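Local coordinates for protein isomerase/lactonizing enzyme (Agrobacterium tumefaciens, PDB 1RVK) that is of unknown function but binds magnesium and, as an enolase superfamily member, probably abstracts a proton next to a substrate carboxylate, at residues F228-E237 and L250-A260; C276-D285 and M304-N315. All blocks are in the same frame, centred on the assembly; numbering follows the deposited sequence.

Both contacts pair neighbouring parallel strands of the C-terminal barrel, and they lie in series along the chain. Strands 254-256 and 278-281 are themselves neighbours, so the two contacts are adjacent parts of one sheet. Contact 1 is the more buried; contact 2 is only partly buried but lies closer to the centre of the chain. Their chemistry differs where the strands end. In contact 1 the ends carry carboxylates, two of which hold the magnesium ion. In contact 2 they carry Arg280 and a histidine-aspartate pair. The contacts meet where Arg280 NE forms a salt bridge with Glu258 OE1, and Asp277 OD2 probably accepts a hydrogen bond from Val254 N.

Contact 1 of 2, residues F228-E237 and L250-A260; sequences FDWIEEPMDE and LDIPVVGPESA. With MG (magnesium ion), chain B.
Glu232 and Glu258 reach one magnesium ion from neighbouring strand ends. Glu232 OE2 lies 2.2 Å from the magnesium and Glu258 OE1 lies 2.1 Å from it. Their carboxylate planes are turned 68° apart, and each gives the metal one oxygen. Asp206 and three waters complete the shell. The extended chain of Glu232, with CG anti to the backbone N (chi1 -176°), carries its carboxylate out to the ion. Its other oxygen, OE1, takes a hydrogen bond from Trp230 NE1 on the anti lone pair and a salt bridge from Lys169. Glu258 OE1 is also bonded by Arg280.

Val255 CG2 sits over one face of the Trp230 indole, 3.7 Å from the centroid of the five-membered ring, a CH-pi contact. Ile231 and Val254 lie side by side and point the same way, toward the helices. Their CG2 atoms are 3.7 Å apart. Between the strands, Ile231 N bonds to Pro253 O and Val255 N to Ile231 O.

Beyond the strands, Glu237 turns its carboxylate to the backbone after the cis peptide at Pro257. Glu237 OE1 accepts Glu258 N at 2.8 Å, 18° out of the carboxylate plane. Glu237 OE2 accepts Ala260 N at 3.0 Å, with a weak bond from Ser259 N. Ser259 OG donates to Glu233 OE1 at 2.7 Å.

Glu233 OE2 takes a bond from a metal-bound water, making it a second-shell group. The magnesium, Lys169 and Arg280 probably offset the negative charge gathered here, while Glu237 holds the backbone that presents Glu258.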
loop_
_atom_site.group_PDB
_atom_site.type_symbol
_atom_site.label_atom_id
_atom_site.label_comp_id
_atom_site.label_asym_id
_atom_site.label_seq_id
_atom_site.Cartn_x
_atom_site.Cartn_y
_atom_site.Cartn_z
ATOM N N PHE A 228 17.835 13.212 -2.331
ATOM C CA PHE A 228 16.618 12.408 -2.249
ATOM C C PHE A 228 15.656 12.971 -1.204
ATOM O O PHE A 228 16.086 13.525 -0.191
ATOM C CB PHE A 228 16.952 10.948 -1.908
ATOM C CG PHE A 228 17.203 10.079 -3.112
ATOM C CD1 PHE A 228 16.569 8.844 -3.232
ATOM C CD2 PHE A 228 18.058 10.494 -4.129
ATOM C CE1 PHE A 228 16.781 8.030 -4.352
ATOM C CE2 PHE A 228 18.278 9.688 -5.254
ATOM C CZ PHE A 228 17.637 8.455 -5.366
ATOM N N ASP A 229 14.358 12.815 -1.462
ATOM C CA ASP A 229 13.302 13.309 -0.581
ATOM C C ASP A 229 13.166 12.529 0.718
ATOM O O ASP A 229 12.847 13.103 1.757
ATOM C CB ASP A 229 11.958 13.293 -1.310
ATOM C CG ASP A 229 11.739 14.526 -2.159
ATOM O OD1 ASP A 229 12.733 15.181 -2.539
ATOM O OD2 ASP A 229 10.563 14.832 -2.454
ATOM N N TRP A 230 13.371 11.220 0.661
ATOM C CA TRP A 230 13.282 10.424 1.875
ATOM C C TRP A 230 13.898 9.044 1.736
ATOM O O TRP A 230 14.110 8.546 0.630
ATOM C CB TRP A 230 11.816 10.309 2.358
ATOM C CG TRP A 230 10.904 9.296 1.658
ATOM C CD1 TRP A 230 11.155 7.966 1.438
ATOM C CD2 TRP A 230 9.558 9.522 1.207
ATOM N NE1 TRP A 230 10.051 7.355 0.886
ATOM C CE2 TRP A 230 9.058 8.286 0.734
ATOM C CE3 TRP A 230 8.724 10.650 1.162
ATOM C CZ2 TRP A 230 7.761 8.147 0.222
ATOM C CZ3 TRP A 230 7.432 10.510 0.651
ATOM C CH2 TRP A 230 6.967 9.267 0.189
ATOM N N ILE A 231 14.217 8.456 2.881
ATOM C CA ILE A 231 14.774 7.117 2.938
ATOM C C ILE A 231 13.685 6.356 3.683
ATOM O O ILE A 231 13.198 6.808 4.720
ATOM C CB ILE A 231 16.131 7.093 3.699
ATOM C CG1 ILE A 231 16.679 5.663 3.731
ATOM C CG2 ILE A 231 15.973 7.675 5.093
ATOM C CD1 ILE A 231 18.061 5.549 4.348
ATOM N N GLU A 232 13.285 5.219 3.131
ATOM C CA GLU A 232 12.199 4.432 3.699
ATOM C C GLU A 232 12.580 3.045 4.213
ATOM O O GLU A 232 13.196 2.257 3.503
ATOM C CB GLU A 232 11.109 4.304 2.632
ATOM C CG GLU A 232 9.830 3.596 3.052
ATOM C CD GLU A 232 8.817 3.596 1.929
ATOM O OE1 GLU A 232 8.788 4.569 1.148
ATOM O OE2 GLU A 232 8.043 2.634 1.823
ATOM N N GLU A 233 12.194 2.770 5.457
ATOM C CA GLU A 233 12.421 1.481 6.115
ATOM C C GLU A 233 13.753 0.805 5.786
ATOM O O GLU A 233 13.784 -0.288 5.229
ATOM C CB GLU A 233 11.253 0.538 5.774
ATOM C CG GLU A 233 11.193 -0.743 6.599
ATOM C CD GLU A 233 9.893 -1.523 6.407
ATOM O OE1 GLU A 233 9.716 -2.546 7.103
ATOM O OE2 GLU A 233 9.052 -1.125 5.568
ATOM N N PRO A 234 14.878 1.441 6.143
ATOM C CA PRO A 234 16.159 0.798 5.835
ATOM C C PRO A 234 16.611 -0.170 6.927
ATOM O O PRO A 234 17.605 -0.875 6.762
ATOM C CB PRO A 234 17.102 1.985 5.689
ATOM C CG PRO A 234 16.599 2.908 6.758
ATOM C CD PRO A 234 15.080 2.829 6.600
HETATM N N MSE A 235 15.887 -0.197 8.043
HETATM C CA MSE A 235 16.236 -1.076 9.162
HETATM C C MSE A 235 14.993 -1.789 9.688
HETATM O O MSE A 235 13.874 -1.414 9.360
HETATM C CB MSE A 235 16.869 -0.261 10.297
HETATM C CG MSE A 235 18.064 0.598 9.883
HETATM SE SE MSE A 235 18.690 1.726 11.348
HETATM C CE MSE A 235 17.087 2.790 11.571
ATOM N N ASP A 236 15.195 -2.819 10.505
ATOM C CA ASP A 236 14.075 -3.567 11.069
ATOM C C ASP A 236 13.214 -2.617 11.899
ATOM O O ASP A 236 13.646 -2.120 12.943
ATOM C CB ASP A 236 14.604 -4.721 11.933
ATOM C CG ASP A 236 13.517 -5.709 12.319
ATOM O OD1 ASP A 236 13.816 -6.923 12.401
ATOM O OD2 ASP A 236 12.370 -5.276 12.546
ATOM N N GLU A 237 11.993 -2.365 11.435
ATOM C CA GLU A 237 11.091 -1.447 12.127
ATOM C C GLU A 237 10.661 -1.864 13.525
ATOM O O GLU A 237 9.995 -1.102 14.224
ATOM C CB GLU A 237 9.861 -1.174 11.264
ATOM C CG GLU A 237 10.159 -0.253 10.098
ATOM C CD GLU A 237 8.922 0.108 9.308
ATOM O OE1 GLU A 237 9.019 0.991 8.429
ATOM O OE2 GLU A 237 7.858 -0.489 9.568
ATOM N N LEU A 250 21.001 11.417 10.355
ATOM C CA LEU A 250 20.871 11.683 8.924
ATOM C C LEU A 250 20.210 13.024 8.658
ATOM O O LEU A 250 19.407 13.490 9.457
ATOM C CB LEU A 250 20.026 10.601 8.239
ATOM C CG LEU A 250 20.562 9.178 8.098
ATOM C CD1 LEU A 250 19.611 8.382 7.210
ATOM C CD2 LEU A 250 21.951 9.199 7.478
ATOM N N ASP A 251 20.549 13.638 7.531
ATOM C CA ASP A 251 19.940 14.902 7.147
ATOM C C ASP A 251 18.672 14.593 6.347
ATOM O O ASP A 251 17.657 15.274 6.485
ATOM C CB ASP A 251 20.905 15.733 6.293
ATOM C CG ASP A 251 21.947 16.460 7.127
ATOM O OD1 ASP A 251 22.852 17.082 6.534
ATOM O OD2 ASP A 251 21.856 16.420 8.374
ATOM N N ILE A 252 18.738 13.554 5.519
ATOM C CA ILE A 252 17.596 13.157 4.696
ATOM C C ILE A 252 16.439 12.678 5.570
ATOM O O ILE A 252 16.641 11.963 6.555
ATOM C CB ILE A 252 17.985 12.032 3.689
ATOM C CG1 ILE A 252 16.788 11.688 2.798
ATOM C CG2 ILE A 252 18.452 10.785 4.436
ATOM C CD1 ILE A 252 17.119 10.735 1.650
ATOM N N PRO A 253 15.208 13.086 5.231
ATOM C CA PRO A 253 14.043 12.669 6.016
ATOM C C PRO A 253 13.850 11.154 6.035
ATOM O O PRO A 253 14.034 10.473 5.020
ATOM C CB PRO A 253 12.887 13.381 5.321
ATOM C CG PRO A 253 13.535 14.646 4.817
ATOM C CD PRO A 253 14.834 14.119 4.247
ATOM N N VAL A 254 13.487 10.640 7.206
ATOM C CA VAL A 254 13.219 9.222 7.386
ATOM C C VAL A 254 11.704 9.095 7.477
ATOM O O VAL A 254 11.069 9.803 8.258
ATOM C CB VAL A 254 13.847 8.695 8.698
ATOM C CG1 VAL A 254 13.377 7.272 8.971
ATOM C CG2 VAL A 254 15.358 8.737 8.597
ATOM N N VAL A 255 11.123 8.208 6.675
ATOM C CA VAL A 255 9.675 8.009 6.687
ATOM C C VAL A 255 9.360 6.622 7.226
ATOM O O VAL A 255 10.014 5.648 6.863
ATOM C CB VAL A 255 9.072 8.138 5.270
ATOM C CG1 VAL A 255 7.555 7.998 5.329
ATOM C CG2 VAL A 255 9.449 9.473 4.675
ATOM N N GLY A 256 8.368 6.542 8.105
ATOM C CA GLY A 256 7.991 5.267 8.682
ATOM C C GLY A 256 6.993 5.445 9.810
ATOM O O GLY A 256 6.629 6.571 10.134
ATOM N N PRO A 257 6.513 4.351 10.418
ATOM C CA PRO A 257 6.853 2.970 10.083
ATOM C C PRO A 257 5.834 2.400 9.102
ATOM O O PRO A 257 4.644 2.691 9.203
ATOM C CB PRO A 257 6.792 2.278 11.433
ATOM C CG PRO A 257 5.603 2.946 12.071
ATOM C CD PRO A 257 5.739 4.414 11.675
ATOM N N GLU A 258 6.290 1.595 8.148
ATOM C CA GLU A 258 5.353 1.016 7.198
ATOM C C GLU A 258 4.784 -0.320 7.647
ATOM O O GLU A 258 3.566 -0.493 7.699
ATOM C CB GLU A 258 5.998 0.814 5.827
ATOM C CG GLU A 258 5.004 0.256 4.815
ATOM C CD GLU A 258 5.645 -0.130 3.511
ATOM O OE1 GLU A 258 6.237 0.753 2.866
ATOM O OE2 GLU A 258 5.553 -1.312 3.127
ATOM N N SER A 259 5.668 -1.258 7.980
ATOM C CA SER A 259 5.251 -2.604 8.358
ATOM C C SER A 259 5.022 -2.891 9.835
ATOM O O SER A 259 4.385 -3.885 10.172
ATOM C CB SER A 259 6.253 -3.626 7.805
ATOM O OG SER A 259 7.534 -3.465 8.392
ATOM N N ALA A 260 5.535 -2.039 10.713
ATOM C CA ALA A 260 5.371 -2.254 12.149
ATOM C C ALA A 260 3.909 -2.469 12.542
ATOM O O ALA A 260 3.009 -1.836 11.993
ATOM C CB ALA A 260 5.952 -1.073 12.921
HETATM MG MG MG B . 7.908 0.478 1.634
HETATM O O HOH W 1 9.243 -0.005 3.357
HETATM O O HOH W 2 7.416 -1.737 1.331
HETATM O O HOH W 3 6.898 0.797 -0.400
#

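Contact 2 of 2, residues C276-D285 and M304-N315; sequences CDILRTGVND and MECEVHGNTAMN
Strands 278-281 and 306-308 run parallel at 33°, joined by a ladder of backbone bonds from Leu279 N to Glu305 O through to His309 N on Thr281 O. On the helix-facing side, Cys306 SG packs between Leu279 CD2 and Thr281 CG2, 3.9 and 3.6 Å away.

On the other side, Arg280 extends past Glu307 and lays one face of its guanidinium over His309 CB, which is 3.3 Å from NH1. NH2 makes a weak bond to Glu307 O and a bond to a water in the guanidinium plane. Outside the pair, NH1 forms a salt bridge with Glu329.

With CG anti to the backbone N (chi1 166°), His309 brings its ring edge to Asp285. ND1 donates to the syn lone pair of Asp285 OD2 at 2.7 Å, only 7° out of the ring plane. This fixes the ring's rotation and leaves NE2 directed near Glu258.

Further on, Val283 N bonds in plane to Asn315 OD1 at 3.0 Å. Met314 crosses Asn284 at about a right angle, its CE 3.2 Å from Asn284 OD1.

This is a parallel strand pair of the enolase-superfamily barrel. Its C-terminal ends place Arg280 and a His-carboxylate pair beside the magnesium site, consistent with the superfamily's active-site location.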
loop_
_atom_site.group_PDB
_atom_site.type_symbol
_atom_site.label_atom_id
_atom_site.label_comp_id
_atom_site.label_asym_id
_atom_site.label_seq_id
_atom_site.Cartn_x
_atom_site.Cartn_y
_atom_site.Cartn_z
ATOM N N CYS A 276 10.868 9.251 13.411
ATOM C CA CYS A 276 10.763 9.542 11.986
ATOM C C CYS A 276 10.466 11.020 11.762
ATOM O O CYS A 276 10.042 11.720 12.684
ATOM C CB CYS A 276 9.654 8.701 11.356
ATOM S SG CYS A 276 8.025 8.984 12.073
ATOM N N ASP A 277 10.693 11.481 10.535
ATOM C CA ASP A 277 10.447 12.873 10.158
ATOM C C ASP A 277 9.128 12.972 9.396
ATOM O O ASP A 277 8.506 14.034 9.342
ATOM C CB ASP A 277 11.584 13.376 9.270
ATOM C CG ASP A 277 12.941 13.217 9.927
ATOM O OD1 ASP A 277 13.201 13.919 10.929
ATOM O OD2 ASP A 277 13.737 12.380 9.451
ATOM N N ILE A 278 8.727 11.856 8.797
ATOM C CA ILE A 278 7.480 11.757 8.040
ATOM C C ILE A 278 6.862 10.439 8.493
ATOM O O ILE A 278 7.552 9.421 8.553
ATOM C CB ILE A 278 7.743 11.672 6.518
ATOM C CG1 ILE A 278 8.532 12.896 6.043
ATOM C CG2 ILE A 278 6.424 11.567 5.766
ATOM C CD1 ILE A 278 9.047 12.767 4.616
ATOM N N LEU A 279 5.574 10.451 8.818
ATOM C CA LEU A 279 4.912 9.233 9.269
ATOM C C LEU A 279 4.473 8.398 8.070
ATOM O O LEU A 279 4.421 8.889 6.940
ATOM C CB LEU A 279 3.690 9.588 10.122
ATOM C CG LEU A 279 3.109 8.490 11.019
ATOM C CD1 LEU A 279 4.143 8.096 12.075
ATOM C CD2 LEU A 279 1.822 8.991 11.684
ATOM N N ARG A 280 4.175 7.127 8.312
ATOM C CA ARG A 280 3.711 6.262 7.236
ATOM C C ARG A 280 2.571 5.406 7.758
ATOM O O ARG A 280 2.529 5.050 8.937
ATOM C CB ARG A 280 4.841 5.369 6.716
ATOM C CG ARG A 280 4.503 4.610 5.420
ATOM C CD ARG A 280 5.792 4.332 4.648
ATOM N NE ARG A 280 5.646 3.599 3.389
ATOM C CZ ARG A 280 5.052 4.059 2.288
ATOM N NH1 ARG A 280 5.008 3.300 1.198
ATOM N NH2 ARG A 280 4.482 5.256 2.273
ATOM N N THR A 281 1.626 5.110 6.877
ATOM C CA THR A 281 0.490 4.279 7.225
ATOM C C THR A 281 0.098 3.572 5.942
ATOM O O THR A 281 0.746 3.740 4.910
ATOM C CB THR A 281 -0.708 5.117 7.733
ATOM O OG1 THR A 281 -1.705 4.244 8.276
ATOM C CG2 THR A 281 -1.324 5.931 6.593
ATOM N N GLY A 282 -0.957 2.773 6.013
ATOM C CA GLY A 282 -1.425 2.057 4.845
ATOM C C GLY A 282 -2.636 1.270 5.281
ATOM O O GLY A 282 -2.660 0.756 6.398
ATOM N N VAL A 283 -3.643 1.177 4.421
ATOM C CA VAL A 283 -4.850 0.442 4.782
ATOM C C VAL A 283 -4.540 -0.984 5.224
ATOM O O VAL A 283 -5.057 -1.450 6.243
ATOM C CB VAL A 283 -5.852 0.422 3.613
ATOM C CG1 VAL A 283 -7.021 -0.491 3.938
ATOM C CG2 VAL A 283 -6.352 1.839 3.354
ATOM N N ASN A 284 -3.690 -1.680 4.475
ATOM C CA ASN A 284 -3.347 -3.050 4.845
ATOM C C ASN A 284 -2.445 -3.124 6.068
ATOM O O ASN A 284 -2.444 -4.123 6.790
ATOM C CB ASN A 284 -2.661 -3.776 3.683
ATOM C CG ASN A 284 -3.647 -4.295 2.667
ATOM O OD1 ASN A 284 -4.852 -4.294 2.908
ATOM N ND2 ASN A 284 -3.141 -4.758 1.528
ATOM N N ASP A 285 -1.682 -2.063 6.303
ATOM C CA ASP A 285 -0.754 -2.043 7.419
ATOM C C ASP A 285 -1.359 -1.737 8.780
ATOM O O ASP A 285 -0.861 -2.223 9.798
ATOM C CB ASP A 285 0.370 -1.052 7.127
ATOM C CG ASP A 285 1.084 -1.361 5.830
ATOM O OD1 ASP A 285 1.717 -2.437 5.734
ATOM O OD2 ASP A 285 1.000 -0.532 4.903
HETATM N N MSE A 304 2.633 17.036 10.778
HETATM C CA MSE A 304 3.425 16.113 9.972
HETATM C C MSE A 304 2.649 15.543 8.801
HETATM O O MSE A 304 1.425 15.565 8.786
HETATM C CB MSE A 304 3.907 14.946 10.843
HETATM C CG MSE A 304 4.878 15.337 11.939
HETATM SE SE MSE A 304 5.275 13.844 13.106
HETATM C CE MSE A 304 6.471 12.857 11.945
ATOM N N GLU A 305 3.376 15.051 7.807
ATOM C CA GLU A 305 2.747 14.417 6.664
ATOM C C GLU A 305 2.738 12.929 6.993
ATOM O O GLU A 305 3.536 12.460 7.803
ATOM C CB GLU A 305 3.551 14.665 5.387
ATOM C CG GLU A 305 3.313 16.034 4.766
ATOM C CD GLU A 305 4.233 16.301 3.590
ATOM O OE1 GLU A 305 5.468 16.210 3.767
ATOM O OE2 GLU A 305 3.724 16.602 2.489
ATOM N N CYS A 306 1.809 12.197 6.396
ATOM C CA CYS A 306 1.719 10.763 6.614
ATOM C C CYS A 306 1.509 10.166 5.233
ATOM O O CYS A 306 0.429 10.280 4.658
ATOM C CB CYS A 306 0.544 10.426 7.532
ATOM S SG CYS A 306 0.511 8.688 8.050
ATOM N N GLU A 307 2.557 9.549 4.700
ATOM C CA GLU A 307 2.505 8.962 3.368
ATOM C C GLU A 307 1.855 7.583 3.398
ATOM O O GLU A 307 2.221 6.722 4.197
ATOM C CB GLU A 307 3.916 8.904 2.787
ATOM C CG GLU A 307 4.587 10.288 2.678
ATOM C CD GLU A 307 3.843 11.246 1.754
ATOM O OE1 GLU A 307 3.377 10.796 0.688
ATOM O OE2 GLU A 307 3.737 12.450 2.078
ATOM N N VAL A 308 0.881 7.388 2.514
ATOM C CA VAL A 308 0.119 6.146 2.460
ATOM C C VAL A 308 0.744 5.070 1.591
ATOM O O VAL A 308 0.958 5.266 0.396
ATOM C CB VAL A 308 -1.322 6.417 1.978
ATOM C CG1 VAL A 308 -2.140 5.133 2.027
ATOM C CG2 VAL A 308 -1.966 7.495 2.853
ATOM N N HIS A 309 1.034 3.933 2.216
ATOM C CA HIS A 309 1.643 2.799 1.534
ATOM C C HIS A 309 0.644 1.957 0.761
ATOM O O HIS A 309 -0.379 1.541 1.307
ATOM C CB HIS A 309 2.347 1.883 2.537
ATOM C CG HIS A 309 2.701 0.537 1.976
ATOM N ND1 HIS A 309 2.246 -0.642 2.525
ATOM C CD2 HIS A 309 3.445 0.187 0.898
ATOM C CE1 HIS A 309 2.692 -1.660 1.810
ATOM N NE2 HIS A 309 3.422 -1.184 0.816
ATOM N N GLY A 310 0.954 1.702 -0.507
ATOM C CA GLY A 310 0.101 0.851 -1.312
ATOM C C GLY A 310 -0.821 1.513 -2.309
ATOM O O GLY A 310 -1.305 2.625 -2.098
ATOM N N ASN A 311 -1.056 0.807 -3.408
ATOM C CA ASN A 311 -1.939 1.283 -4.458
ATOM C C ASN A 311 -3.342 0.717 -4.216
ATOM O O ASN A 311 -3.634 0.200 -3.136
ATOM C CB ASN A 311 -1.414 0.833 -5.825
ATOM C CG ASN A 311 -1.537 -0.664 -6.033
ATOM O OD1 ASN A 311 -1.437 -1.438 -5.086
ATOM N ND2 ASN A 311 -1.740 -1.080 -7.282
ATOM N N THR A 312 -4.183 0.815 -5.244
ATOM C CA THR A 312 -5.583 0.366 -5.250
ATOM C C THR A 312 -6.515 1.379 -4.587
ATOM O O THR A 312 -6.086 2.246 -3.820
ATOM C CB THR A 312 -5.804 -1.039 -4.598
ATOM O OG1 THR A 312 -5.833 -0.925 -3.171
ATOM C CG2 THR A 312 -4.705 -2.015 -5.023
ATOM N N ALA A 313 -7.797 1.255 -4.906
ATOM C CA ALA A 313 -8.836 2.150 -4.416
ATOM C C ALA A 313 -8.841 2.471 -2.928
ATOM O O ALA A 313 -8.967 3.635 -2.547
ATOM C CB ALA A 313 -10.200 1.609 -4.821
HETATM N N MSE A 314 -8.721 1.450 -2.087
HETATM C CA MSE A 314 -8.757 1.665 -0.643
HETATM C C MSE A 314 -7.771 2.728 -0.172
HETATM O O MSE A 314 -8.111 3.576 0.660
HETATM C CB MSE A 314 -8.505 0.350 0.097
HETATM C CG MSE A 314 -7.191 -0.323 -0.236
HETATM SE SE MSE A 314 -7.133 -2.122 0.489
HETATM C CE MSE A 314 -5.240 -2.446 0.273
ATOM N N ASN A 315 -6.554 2.693 -0.704
ATOM C CA ASN A 315 -5.549 3.673 -0.316
ATOM C C ASN A 315 -5.757 5.005 -1.020
ATOM O O ASN A 315 -5.518 6.061 -0.432
ATOM C CB ASN A 315 -4.142 3.136 -0.603
ATOM C CG ASN A 315 -3.743 2.040 0.357
ATOM O OD1 ASN A 315 -3.705 2.254 1.570
ATOM N ND2 ASN A 315 -3.456 0.857 -0.173
HETATM O O HOH W 4 6.250 15.358 8.283
HETATM O O HOH W 5 3.438 6.231 -0.127
HETATM O O HOH W 6 -1.872 -0.614 2.092
#